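Local coordinates for RNA silencing suppressor p19 (PDB 6BJV), which suppresses RNA silencing in plants by binding short interfering RNAs as a homodimer, selecting them by the length of their duplex region like a molecular caliper, at residues A[36-39]-A[40-43]; A[95-98]-A[99-103]; A[134-137]-A[138-142]. All coordinates share one frame; numbering follows the deposited sequence.

Contact 1 (A[36-39]-A[40-43]). With nucleotides of chain C; nucleotides of chain D.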
ATOM      1  N   SER A  36     -17.914  -0.161 -13.561  1.00 62.24           N
ATOM      2  CA  SER A  36     -16.981  -0.897 -14.403  1.00 62.48           C
ATOM      3  C   SER A  36     -17.408  -0.783 -15.863  1.00 62.03           C
ATOM      4  O   SER A  36     -18.574  -1.053 -16.184  1.00 61.91           O
ATOM      5  CB  SER A  36     -16.920  -2.368 -13.994  1.00 61.95           C
ATOM      6  OG  SER A  36     -16.565  -2.506 -12.632  1.00 61.43           O
ATOM      7  N   PRO A  37     -16.514  -0.395 -16.769  1.00 56.36           N
ATOM      8  CA  PRO A  37     -16.899  -0.311 -18.180  1.00 56.25           C
ATOM      9  C   PRO A  37     -17.044  -1.691 -18.797  1.00 54.54           C
ATOM     10  O   PRO A  37     -16.402  -2.658 -18.381  1.00 53.13           O
ATOM     11  CB  PRO A  37     -15.740   0.464 -18.815  1.00 56.43           C
ATOM     12  CG  PRO A  37     -14.566   0.085 -17.979  1.00 55.60           C
ATOM     13  CD  PRO A  37     -15.094  -0.051 -16.571  1.00 55.88           C
ATOM     14  N   SER A  38     -17.906  -1.776 -19.804  1.00 52.75           N
ATOM     15  CA  SER A  38     -18.069  -3.020 -20.536  1.00 53.17           C
ATOM     16  C   SER A  38     -16.802  -3.331 -21.329  1.00 54.18           C
ATOM     17  O   SER A  38     -15.869  -2.526 -21.412  1.00 54.91           O
ATOM     18  CB  SER A  38     -19.275  -2.934 -21.471  1.00 55.37           C
ATOM     19  OG  SER A  38     -19.190  -1.791 -22.305  1.00 62.18           O
ATOM     20  N   TRP A  39     -16.775  -4.527 -21.916  1.00 54.68           N
ATOM     21  CA  TRP A  39     -15.635  -4.918 -22.737  1.00 56.16           C
ATOM     22  C   TRP A  39     -15.465  -3.969 -23.916  1.00 58.98           C
ATOM     23  O   TRP A  39     -14.377  -3.427 -24.141  1.00 60.13           O
ATOM     24  CB  TRP A  39     -15.815  -6.356 -23.222  1.00 56.77           C
ATOM     25  CG  TRP A  39     -14.596  -6.933 -23.874  1.00 58.39           C
ATOM     26  CD1 TRP A  39     -13.332  -6.420 -23.849  1.00 59.07           C
ATOM     27  CD2 TRP A  39     -14.526  -8.134 -24.651  1.00 60.07           C
ATOM     28  NE1 TRP A  39     -12.480  -7.228 -24.558  1.00 61.14           N
ATOM     29  CE2 TRP A  39     -13.188  -8.287 -25.063  1.00 61.73           C
ATOM     30  CE3 TRP A  39     -15.464  -9.096 -25.038  1.00 60.73           C
ATOM     31  CZ2 TRP A  39     -12.764  -9.362 -25.841  1.00 63.99           C
ATOM     32  CZ3 TRP A  39     -15.041 -10.161 -25.812  1.00 62.88           C
ATOM     33  CH2 TRP A  39     -13.704 -10.285 -26.205  1.00 64.46           C
ATOM     34  N   THR A  40     -16.537  -3.756 -24.683  1.00 66.29           N
ATOM     35  CA  THR A  40     -16.460  -2.869 -25.840  1.00 71.37           C
ATOM     36  C   THR A  40     -16.096  -1.451 -25.419  1.00 73.87           C
ATOM     37  O   THR A  40     -15.170  -0.844 -25.971  1.00 76.24           O
ATOM     38  CB  THR A  40     -17.792  -2.876 -26.594  1.00 74.90           C
ATOM     39  OG1 THR A  40     -18.846  -2.480 -25.707  1.00 74.18           O
ATOM     40  CG2 THR A  40     -18.090  -4.261 -27.148  1.00 74.64           C
ATOM     41  N   GLU A  41     -16.818  -0.905 -24.437  1.00 74.87           N
ATOM     42  CA  GLU A  41     -16.548   0.455 -23.982  1.00 76.93           C
ATOM     43  C   GLU A  41     -15.107   0.615 -23.521  1.00 75.35           C
ATOM     44  O   GLU A  41     -14.550   1.716 -23.594  1.00 78.49           O
ATOM     45  CB  GLU A  41     -17.510   0.824 -22.852  1.00 75.83           C
ATOM     46  CG  GLU A  41     -17.447   2.282 -22.433  1.00 78.78           C
ATOM     47  CD  GLU A  41     -18.346   2.585 -21.250  1.00 77.14           C
ATOM     48  OE1 GLU A  41     -18.825   1.629 -20.604  1.00 72.41           O
ATOM     49  OE2 GLU A  41     -18.573   3.781 -20.967  1.00 79.79           O
ATOM     50  N   TRP A  42     -14.488  -0.464 -23.040  1.00 60.52           N
ATOM     51  CA  TRP A  42     -13.085  -0.413 -22.653  1.00 60.54           C
ATOM     52  C   TRP A  42     -12.166  -0.586 -23.854  1.00 63.58           C
ATOM     53  O   TRP A  42     -11.080   0.001 -23.889  1.00 65.47           O
ATOM     54  CB  TRP A  42     -12.790  -1.486 -21.605  1.00 57.47           C
ATOM     55  CG  TRP A  42     -11.335  -1.654 -21.308  1.00 57.98           C
ATOM     56  CD1 TRP A  42     -10.608  -0.996 -20.359  1.00 57.47           C
ATOM     57  CD2 TRP A  42     -10.426  -2.544 -21.966  1.00 59.58           C
ATOM     58  NE1 TRP A  42      -9.301  -1.421 -20.386  1.00 58.76           N
ATOM     59  CE2 TRP A  42      -9.164  -2.371 -21.364  1.00 60.15           C
ATOM     60  CE3 TRP A  42     -10.558  -3.470 -23.005  1.00 60.91           C
ATOM     61  CZ2 TRP A  42      -8.042  -3.090 -21.767  1.00 62.23           C
ATOM     62  CZ3 TRP A  42      -9.444  -4.181 -23.402  1.00 62.83           C
ATOM     63  CH2 TRP A  42      -8.201  -3.988 -22.786  1.00 63.58           C
ATOM     64  N   ARG A  43     -12.584  -1.383 -24.840  1.00 67.29           N
ATOM     65  CA  ARG A  43     -11.802  -1.525 -26.062  1.00 68.97           C
ATOM     66  C   ARG A  43     -11.723  -0.205 -26.819  1.00 74.17           C
ATOM     67  O   ARG A  43     -10.685   0.123 -27.406  1.00 76.38           O
ATOM     68  CB  ARG A  43     -12.412  -2.610 -26.949  1.00 68.15           C
ATOM     69  CG  ARG A  43     -11.696  -2.800 -28.274  1.00 71.71           C
ATOM     70  CD  ARG A  43     -12.394  -3.831 -29.142  1.00 72.22           C
ATOM     71  NE  ARG A  43     -13.750  -3.422 -29.500  1.00 72.39           N
ATOM     72  CZ  ARG A  43     -14.054  -2.615 -30.514  1.00 75.50           C
ATOM     73  NH1 ARG A  43     -13.100  -2.112 -31.288  1.00 78.19           N
ATOM     74  NH2 ARG A  43     -15.321  -2.305 -30.755  1.00 77.18           N
TER
ATOM     75  P     G C  19     -15.442 -16.804 -26.254  1.00100.78           P
ATOM     76  OP1   G C  19     -16.263 -17.500 -27.278  1.00102.53           O
ATOM     77  OP2   G C  19     -14.357 -15.888 -26.690  1.00101.31           O
ATOM     78  O5'   G C  19     -16.427 -15.994 -25.302  1.00 95.59           O
ATOM     79  C5'   G C  19     -16.686 -14.618 -25.521  1.00 93.57           C
ATOM     80  C4'   G C  19     -17.246 -13.960 -24.287  1.00 90.02           C
ATOM     81  O4'   G C  19     -16.241 -13.974 -23.240  1.00 88.06           O
ATOM     82  C3'   G C  19     -17.618 -12.494 -24.448  1.00 91.87           C
ATOM     83  O3'   G C  19     -18.932 -12.335 -24.953  1.00 93.11           O
ATOM     84  C2'   G C  19     -17.421 -11.924 -23.048  1.00 89.73           C
ATOM     85  O2'   G C  19     -18.555 -12.167 -22.229  1.00 87.22           O
ATOM     86  C1'   G C  19     -16.247 -12.756 -22.533  1.00 87.79           C
ATOM     87  N9    G C  19     -14.944 -12.104 -22.754  1.00 89.74           N
ATOM     88  C8    G C  19     -13.972 -12.553 -23.611  1.00 91.44           C
ATOM     89  N7    G C  19     -12.904 -11.809 -23.616  1.00 92.94           N
ATOM     90  C5    G C  19     -13.186 -10.809 -22.700  1.00 92.12           C
ATOM     91  C6    G C  19     -12.393  -9.713 -22.284  1.00 93.30           C
ATOM     92  O6    G C  19     -11.255  -9.400 -22.661  1.00 95.20           O
ATOM     93  N1    G C  19     -13.058  -8.942 -21.339  1.00 92.61           N
ATOM     94  C2    G C  19     -14.319  -9.198 -20.858  1.00 91.07           C
ATOM     95  N2    G C  19     -14.789  -8.339 -19.948  1.00 90.26           N
ATOM     96  N3    G C  19     -15.070 -10.219 -21.234  1.00 89.72           N
ATOM     97  C4    G C  19     -14.442 -10.979 -22.152  1.00 90.29           C
TER
ATOM     98  OP3   C D   1      -7.298  -2.952 -15.373  1.00 64.77           O
ATOM     99  P     C D   1      -7.977  -2.427 -16.580  1.00 65.04           P
ATOM    100  OP1   C D   1      -7.964  -0.944 -16.501  1.00 67.18           O
ATOM    101  OP2   C D   1      -7.382  -3.086 -17.768  1.00 65.29           O
ATOM    102  O5'   C D   1      -9.498  -2.888 -16.510  1.00 63.63           O
ATOM    103  C5'   C D   1     -10.511  -1.993 -16.080  1.00 64.30           C
ATOM    104  C4'   C D   1     -11.883  -2.562 -16.330  1.00 63.71           C
ATOM    105  O4'   C D   1     -12.116  -2.673 -17.762  1.00 64.27           O
ATOM    106  C3'   C D   1     -12.124  -3.970 -15.810  1.00 63.04           C
ATOM    107  O3'   C D   1     -12.417  -4.015 -14.424  1.00 62.90           O
ATOM    108  C2'   C D   1     -13.259  -4.457 -16.698  1.00 63.07           C
ATOM    109  O2'   C D   1     -14.507  -3.925 -16.274  1.00 63.14           O
ATOM    110  C1'   C D   1     -12.875  -3.830 -18.037  1.00 63.73           C
ATOM    111  N1    C D   1     -12.050  -4.751 -18.850  1.00 64.00           N
ATOM    112  C2    C D   1     -12.678  -5.829 -19.475  1.00 64.06           C
ATOM    113  O2    C D   1     -13.902  -5.973 -19.335  1.00 63.53           O
ATOM    114  N3    C D   1     -11.940  -6.688 -20.215  1.00 65.33           N
ATOM    115  C4    C D   1     -10.627  -6.499 -20.340  1.00 65.63           C
ATOM    116  N4    C D   1      -9.943  -7.374 -21.080  1.00 66.36           N
ATOM    117  C5    C D   1      -9.959  -5.408 -19.710  1.00 65.32           C
ATOM    118  C6    C D   1     -10.703  -4.567 -18.979  1.00 64.75           C
TER
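Trp39 and Trp42 sit three residues apart at the start of helix 39-45. Their indoles meet lightly, with CD1 of Trp39 4.1 Å from CE3 of Trp42. CE3 approaches the Trp39 ring at its edge, near its plane. The tight side of the contact faces the RNA. The cytosine of C1 of chain D lies over one face of Trp42, somewhat tilted, with C5 above the centre of the indole and 3.4 Å from its plane. Guanosine G19 of chain C covers one face of Trp39, displaced toward the rim, with C6 3.2 Å above the plane. Both indoles leave their backbones with CG anti to the N (chi1 -170° in Trp39, 171° in Trp42), which carries them to the same end of the duplex. Pro37 adds to this side. Its CG packs against CB of Trp42 at 4.3 Å, and its carbonyl O accepts a hydrogen bond from O2' of C1 of chain D at 3.1 Å.

The backbone holds the pair in place. Trp42 N donates to Ser38 O at 3.0 Å, and Arg43 N donates to Trp39 O at 2.8 Å. Ser38 is the N-cap, but its capping bond is weak: OG takes the N-H of Glu41 over 3.3 Å. The Glu41 carboxylate passes beside Pro37 CB and is held by a salt bridge to Arg75.

The other side is loose. Thr40 and Arg43 are exposed, and of the Arg43 side chain, CB lies against Trp39 O. Two tryptophans laid over the terminal bases of a duplex form the end-capping bracket of the p19 family, by which the protein measures siRNA length.

Contact 2 (A[95-98]-A[99-103]); sequences VNYA and ASRFL
Tyr97 and Arg101 meet on the outer surface of the last turn of helix 92-99, one of the helices of the p19 alpha/beta fold, where the chain leaves for the loop to strand 109-116. Arg101 can be followed outward. Its CB lies over the centre of the Phe102 ring and also 3.3 Å from Ala98 O. CG comes close to the carbonyl O of Tyr97, again at 3.3 Å. The chain then bends at chi2 (-98°), which turns it back toward Tyr97. NE comes over one face of the phenol ring, 4.0 Å from its CZ. The guanidinium CZ follows beside the hydroxyl. At the tip NH2 is 2.6 Å from Tyr97 OH, but the angle is poor for a hydrogen bond, so this close approach is doubtful as an interaction. The phenol and guanidinium planes stand 44° apart, so the two groups cross rather than stack.

The backbone below is firmly bonded. Ala99 N donates to Val95 O at 2.6 Å. Asn96 O accepts twice from Ser100: from N at 2.8 Å, and from the side-chain OG at 2.9 Å. The two donors reach that oxygen from opposite faces of its carbonyl plane. Ser100 OG can fold back in this way because it stands anti to its own carbonyl carbon. Beyond it the pattern changes from four residues to three, for Arg101 N donates to Ala98 O.

The inner side belongs to the core. Val95 and Ala99 rest on Phe65 of strand 58-65, while Ala99 also touches Leu130 of helix 130-144. On the loop side, the Phe102 ring reaches back obliquely to the carbonyl of Ala98, whose O is 3.0 Å from CD2.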
ATOM      1  N   VAL A  95     -17.226   2.629   6.402  1.00 58.31           N
ATOM      2  CA  VAL A  95     -16.326   1.489   6.543  1.00 58.85           C
ATOM      3  C   VAL A  95     -16.446   0.875   7.933  1.00 61.81           C
ATOM      4  O   VAL A  95     -16.489  -0.351   8.078  1.00 62.84           O
ATOM      5  CB  VAL A  95     -14.879   1.911   6.218  1.00 55.49           C
ATOM      6  CG1 VAL A  95     -14.442   3.101   7.055  1.00 54.99           C
ATOM      7  CG2 VAL A  95     -13.914   0.745   6.409  1.00 54.20           C
ATOM      8  N   ASN A  96     -16.507   1.707   8.975  1.00 68.82           N
ATOM      9  CA  ASN A  96     -16.721   1.180  10.319  1.00 71.95           C
ATOM     10  C   ASN A  96     -18.070   0.479  10.418  1.00 73.54           C
ATOM     11  O   ASN A  96     -18.173  -0.614  10.986  1.00 75.29           O
ATOM     12  CB  ASN A  96     -16.624   2.305  11.349  1.00 72.45           C
ATOM     13  CG  ASN A  96     -15.193   2.747  11.600  1.00 70.80           C
ATOM     14  OD1 ASN A  96     -14.254   1.959  11.470  1.00 69.17           O
ATOM     15  ND2 ASN A  96     -15.020   4.013  11.967  1.00 70.81           N
ATOM     16  N   TYR A  97     -19.115   1.097   9.865  1.00 77.96           N
ATOM     17  CA  TYR A  97     -20.430   0.464   9.837  1.00 77.87           C
ATOM     18  C   TYR A  97     -20.359  -0.905   9.172  1.00 76.48           C
ATOM     19  O   TYR A  97     -20.830  -1.905   9.726  1.00 77.57           O
ATOM     20  CB  TYR A  97     -21.417   1.377   9.107  1.00 77.66           C
ATOM     21  CG  TYR A  97     -22.839   0.870   9.070  1.00 81.02           C
ATOM     22  CD1 TYR A  97     -23.704   1.093  10.133  1.00 87.62           C
ATOM     23  CD2 TYR A  97     -23.325   0.187   7.963  1.00 79.54           C
ATOM     24  CE1 TYR A  97     -25.008   0.638  10.101  1.00 91.66           C
ATOM     25  CE2 TYR A  97     -24.627  -0.272   7.920  1.00 83.51           C
ATOM     26  CZ  TYR A  97     -25.464  -0.040   8.990  1.00 89.37           C
ATOM     27  OH  TYR A  97     -26.762  -0.496   8.954  1.00 93.78           O
ATOM     28  N   ALA A  98     -19.764  -0.971   7.979  1.00 59.62           N
ATOM     29  CA  ALA A  98     -19.610  -2.253   7.300  1.00 57.71           C
ATOM     30  C   ALA A  98     -18.658  -3.167   8.062  1.00 58.78           C
ATOM     31  O   ALA A  98     -18.865  -4.385   8.115  1.00 57.98           O
ATOM     32  CB  ALA A  98     -19.115  -2.033   5.870  1.00 55.66           C
ATOM     33  N   ALA A  99     -17.612  -2.597   8.663  1.00 56.96           N
ATOM     34  CA  ALA A  99     -16.653  -3.407   9.406  1.00 59.00           C
ATOM     35  C   ALA A  99     -17.318  -4.096  10.591  1.00 60.79           C
ATOM     36  O   ALA A  99     -17.052  -5.272  10.866  1.00 60.97           O
ATOM     37  CB  ALA A  99     -15.489  -2.537   9.877  1.00 60.43           C
ATOM     38  N   SER A 100     -18.192  -3.379  11.301  1.00 77.45           N
ATOM     39  CA  SER A 100     -18.891  -3.947  12.448  1.00 79.63           C
ATOM     40  C   SER A 100     -19.735  -5.161  12.086  1.00 77.73           C
ATOM     41  O   SER A 100     -20.203  -5.861  12.991  1.00 79.44           O
ATOM     42  CB  SER A 100     -19.783  -2.879  13.087  1.00 80.79           C
ATOM     43  OG  SER A 100     -19.029  -1.740  13.462  1.00 82.05           O
ATOM     44  N   ARG A 101     -19.937  -5.429  10.798  1.00 66.54           N
ATOM     45  CA  ARG A 101     -20.805  -6.509  10.356  1.00 68.03           C
ATOM     46  C   ARG A 101     -20.065  -7.820  10.123  1.00 66.28           C
ATOM     47  O   ARG A 101     -20.711  -8.870  10.032  1.00 68.72           O
ATOM     48  CB  ARG A 101     -21.520  -6.097   9.064  1.00 66.42           C
ATOM     49  CG  ARG A 101     -22.292  -4.786   9.176  1.00 68.64           C
ATOM     50  CD  ARG A 101     -23.762  -5.031   9.444  1.00 74.19           C
ATOM     51  NE  ARG A 101     -24.446  -3.838   9.937  1.00 77.88           N
ATOM     52  CZ  ARG A 101     -25.763  -3.659   9.918  1.00 83.87           C
ATOM     53  NH1 ARG A 101     -26.562  -4.585   9.407  1.00 85.66           N
ATOM     54  NH2 ARG A 101     -26.288  -2.542  10.401  1.00 87.57           N
ATOM     55  N   PHE A 102     -18.734  -7.789  10.021  1.00 58.65           N
ATOM     56  CA  PHE A 102     -17.962  -8.984   9.703  1.00 57.24           C
ATOM     57  C   PHE A 102     -16.772  -9.189  10.635  1.00 58.71           C
ATOM     58  O   PHE A 102     -15.948 -10.074  10.379  1.00 59.09           O
ATOM     59  CB  PHE A 102     -17.467  -8.930   8.253  1.00 55.13           C
ATOM     60  CG  PHE A 102     -18.488  -8.410   7.281  1.00 54.94           C
ATOM     61  CD1 PHE A 102     -19.495  -9.233   6.805  1.00 58.20           C
ATOM     62  CD2 PHE A 102     -18.435  -7.100   6.838  1.00 55.90           C
ATOM     63  CE1 PHE A 102     -20.434  -8.755   5.908  1.00 59.88           C
ATOM     64  CE2 PHE A 102     -19.368  -6.617   5.943  1.00 55.78           C
ATOM     65  CZ  PHE A 102     -20.369  -7.444   5.478  1.00 58.23           C
ATOM     66  N   LEU A 103     -16.659  -8.405  11.704  1.00 61.31           N
ATOM     67  CA  LEU A 103     -15.536  -8.491  12.626  1.00 64.55           C
ATOM     68  C   LEU A 103     -16.024  -8.914  14.002  1.00 66.90           C
ATOM     69  O   LEU A 103     -17.078  -8.467  14.464  1.00 66.32           O
ATOM     70  CB  LEU A 103     -14.798  -7.153  12.726  1.00 66.13           C
ATOM     71  CG  LEU A 103     -14.096  -6.680  11.453  1.00 65.61           C
ATOM     72  CD1 LEU A 103     -13.551  -5.275  11.648  1.00 65.57           C
ATOM     73  CD2 LEU A 103     -12.979  -7.634  11.057  1.00 66.39           C
TER

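Contact 3 (A[134-137]-A[138-142]); sequences CEMA and IRSKQ
Ser140 turns both its N and its OG to Met136 O, one turn earlier in the middle of helix 130-144. The backbone bonds come first. Ile138 N donates to Cys134 O at 2.7 Å. Lys141 N donates to Ala137 O at 2.9 Å. Ser140 N reaches Met136 O over 3.2 Å.

One bond comes from a side chain, the Ser140 hydroxyl. As modelled, OG also donates to Met136 O, but the 2.4 Å between them is too short to be taken literally, and the length is doubtful. OG stands beside its own backbone N (chi1 -64°), which brings it back over the preceding turn.

Carbon-to-oxygen contacts fill in the rest. Met136 bends at chi2 (63°) and lays CE 3.7 Å from Ser140 OG. The CG2 branch of Ile138 fits against Cys134 O and Glu135 O, while CG of Arg139 lies 3.4 Å from Glu135 O. Apolar packing is with residues outside: Ala137 packs on Tyr112 and Ile123 of the sheet, and Met136 on Leu147 of the second subunit.

The charged groups look elsewhere. Arg139 NH1 forms salt bridges with Glu143 of its own chain and with Glu143 of the second subunit. Lys141 is buried and fully extended, and NZ donates to Val86 O. The chemistry implies a division of labour: Cys134 O, Met136 O and Ala137 O are used within the helix, probably with help from the serine hydroxyl, while the two cations tie the helix to the dimer partner and to the helix 80-87 region.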
ATOM      1  N   CYS A 134      -8.151   3.843   8.059  1.00 61.21           N
ATOM      2  CA  CYS A 134      -9.054   4.749   7.359  1.00 62.91           C
ATOM      3  C   CYS A 134      -8.395   6.101   7.116  1.00 66.32           C
ATOM      4  O   CYS A 134      -8.194   6.511   5.967  1.00 67.03           O
ATOM      5  CB  CYS A 134     -10.346   4.914   8.158  1.00 63.61           C
ATOM      6  SG  CYS A 134     -11.333   3.407   8.262  1.00 61.02           S
ATOM      7  N   GLU A 135      -8.060   6.815   8.193  1.00 66.39           N
ATOM      8  CA  GLU A 135      -7.418   8.118   8.051  1.00 68.36           C
ATOM      9  C   GLU A 135      -6.207   8.038   7.130  1.00 68.34           C
ATOM     10  O   GLU A 135      -5.944   8.964   6.354  1.00 69.88           O
ATOM     11  CB  GLU A 135      -7.010   8.654   9.426  1.00 70.58           C
ATOM     12  CG  GLU A 135      -8.124   9.379  10.180  1.00 71.50           C
ATOM     13  CD  GLU A 135      -9.263   8.462  10.595  1.00 68.95           C
ATOM     14  OE1 GLU A 135      -9.349   7.333  10.067  1.00 65.78           O
ATOM     15  OE2 GLU A 135     -10.074   8.874  11.452  1.00 70.62           O
ATOM     16  N   MET A 136      -5.460   6.936   7.199  1.00 69.24           N
ATOM     17  CA  MET A 136      -4.307   6.764   6.324  1.00 69.62           C
ATOM     18  C   MET A 136      -4.722   6.379   4.910  1.00 67.57           C
ATOM     19  O   MET A 136      -4.024   6.723   3.949  1.00 68.85           O
ATOM     20  CB  MET A 136      -3.368   5.704   6.897  1.00 69.69           C
ATOM     21  CG  MET A 136      -2.061   5.562   6.137  1.00 70.42           C
ATOM     22  SD  MET A 136      -1.078   7.070   6.187  1.00 75.14           S
ATOM     23  CE  MET A 136       0.142   6.727   4.922  1.00 76.63           C
ATOM     24  N   ALA A 137      -5.847   5.678   4.763  1.00 66.36           N
ATOM     25  CA  ALA A 137      -6.279   5.231   3.445  1.00 64.41           C
ATOM     26  C   ALA A 137      -7.022   6.327   2.691  1.00 63.48           C
ATOM     27  O   ALA A 137      -6.861   6.461   1.472  1.00 62.12           O
ATOM     28  CB  ALA A 137      -7.164   3.992   3.578  1.00 60.74           C
ATOM     29  N   ILE A 138      -7.839   7.117   3.391  1.00 79.75           N
ATOM     30  CA  ILE A 138      -8.649   8.127   2.715  1.00 79.41           C
ATOM     31  C   ILE A 138      -7.759   9.160   2.037  1.00 81.73           C
ATOM     32  O   ILE A 138      -8.034   9.592   0.911  1.00 81.43           O
ATOM     33  CB  ILE A 138      -9.630   8.787   3.703  1.00 80.87           C
ATOM     34  CG1 ILE A 138     -10.541   9.788   2.981  1.00 81.34           C
ATOM     35  CG2 ILE A 138      -8.887   9.485   4.834  1.00 84.29           C
ATOM     36  CD1 ILE A 138     -11.479   9.160   1.967  1.00 78.60           C
ATOM     37  N   ARG A 139      -6.684   9.574   2.705  1.00 75.31           N
ATOM     38  CA  ARG A 139      -5.808  10.586   2.132  1.00 77.43           C
ATOM     39  C   ARG A 139      -4.749   9.986   1.221  1.00 77.39           C
ATOM     40  O   ARG A 139      -4.328  10.643   0.261  1.00 77.23           O
ATOM     41  CB  ARG A 139      -5.145  11.409   3.239  1.00 80.67           C
ATOM     42  CG  ARG A 139      -4.097  10.671   4.048  1.00 82.39           C
ATOM     43  CD  ARG A 139      -3.641  11.508   5.234  1.00 86.13           C
ATOM     44  NE  ARG A 139      -3.582  12.935   4.920  1.00 88.75           N
ATOM     45  CZ  ARG A 139      -2.700  13.492   4.093  1.00 89.89           C
ATOM     46  NH1 ARG A 139      -1.794  12.747   3.473  1.00 89.00           N
ATOM     47  NH2 ARG A 139      -2.733  14.799   3.875  1.00 92.01           N
ATOM     48  N   SER A 140      -4.306   8.755   1.490  1.00 70.31           N
ATOM     49  CA  SER A 140      -3.502   8.042   0.505  1.00 71.02           C
ATOM     50  C   SER A 140      -4.236   7.943  -0.825  1.00 67.35           C
ATOM     51  O   SER A 140      -3.609   7.988  -1.889  1.00 67.25           O
ATOM     52  CB  SER A 140      -3.149   6.647   1.019  1.00 70.87           C
ATOM     53  OG  SER A 140      -2.334   6.718   2.176  1.00 74.33           O
ATOM     54  N   LYS A 141      -5.563   7.809  -0.780  1.00 73.70           N
ATOM     55  CA  LYS A 141      -6.371   7.857  -1.992  1.00 70.83           C
ATOM     56  C   LYS A 141      -6.329   9.239  -2.632  1.00 72.93           C
ATOM     57  O   LYS A 141      -6.460   9.358  -3.855  1.00 72.34           O
ATOM     58  CB  LYS A 141      -7.810   7.462  -1.661  1.00 67.93           C
ATOM     59  CG  LYS A 141      -8.773   7.486  -2.834  1.00 65.68           C
ATOM     60  CD  LYS A 141     -10.193   7.211  -2.366  1.00 63.64           C
ATOM     61  CE  LYS A 141     -11.166   7.171  -3.525  1.00 62.84           C
ATOM     62  NZ  LYS A 141     -12.561   6.946  -3.062  1.00 62.97           N
ATOM     63  N   GLN A 142      -6.147  10.288  -1.829  1.00 72.69           N
ATOM     64  CA  GLN A 142      -6.132  11.645  -2.362  1.00 74.16           C
ATOM     65  C   GLN A 142      -4.870  11.904  -3.177  1.00 74.92           C
ATOM     66  O   GLN A 142      -4.939  12.409  -4.303  1.00 75.43           O
ATOM     67  CB  GLN A 142      -6.250  12.656  -1.220  1.00 76.25           C
ATOM     68  CG  GLN A 142      -6.410  14.098  -1.679  1.00 79.00           C
ATOM     69  CD  GLN A 142      -6.329  15.090  -0.534  1.00 82.62           C
ATOM     70  OE1 GLN A 142      -6.113  14.712   0.618  1.00 82.08           O
ATOM     71  NE2 GLN A 142      -6.499  16.370  -0.847  1.00 86.75           N
TER

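From the N terminus the three contacts follow in series, and none nests in or crosses another. Each is a local turn, and none closes a long loop. Contact 1 stands at the start of helix 39-45, after the loop from helix 7-16, on the opposite side of the chain's centre from the others. Contact 2 follows at the end of helix 92-99, before strand 109-116. Contact 3 lies within helix 130-144, after the last strand. Contacts 2 and 3 touch: Val95 CG1 is 3.3 Å from Cys134 SG, joining the two helices. Both also pack on Trp63 of strand 58-65. Contact 1 lies about 28 Å from contact 3, centre to centre.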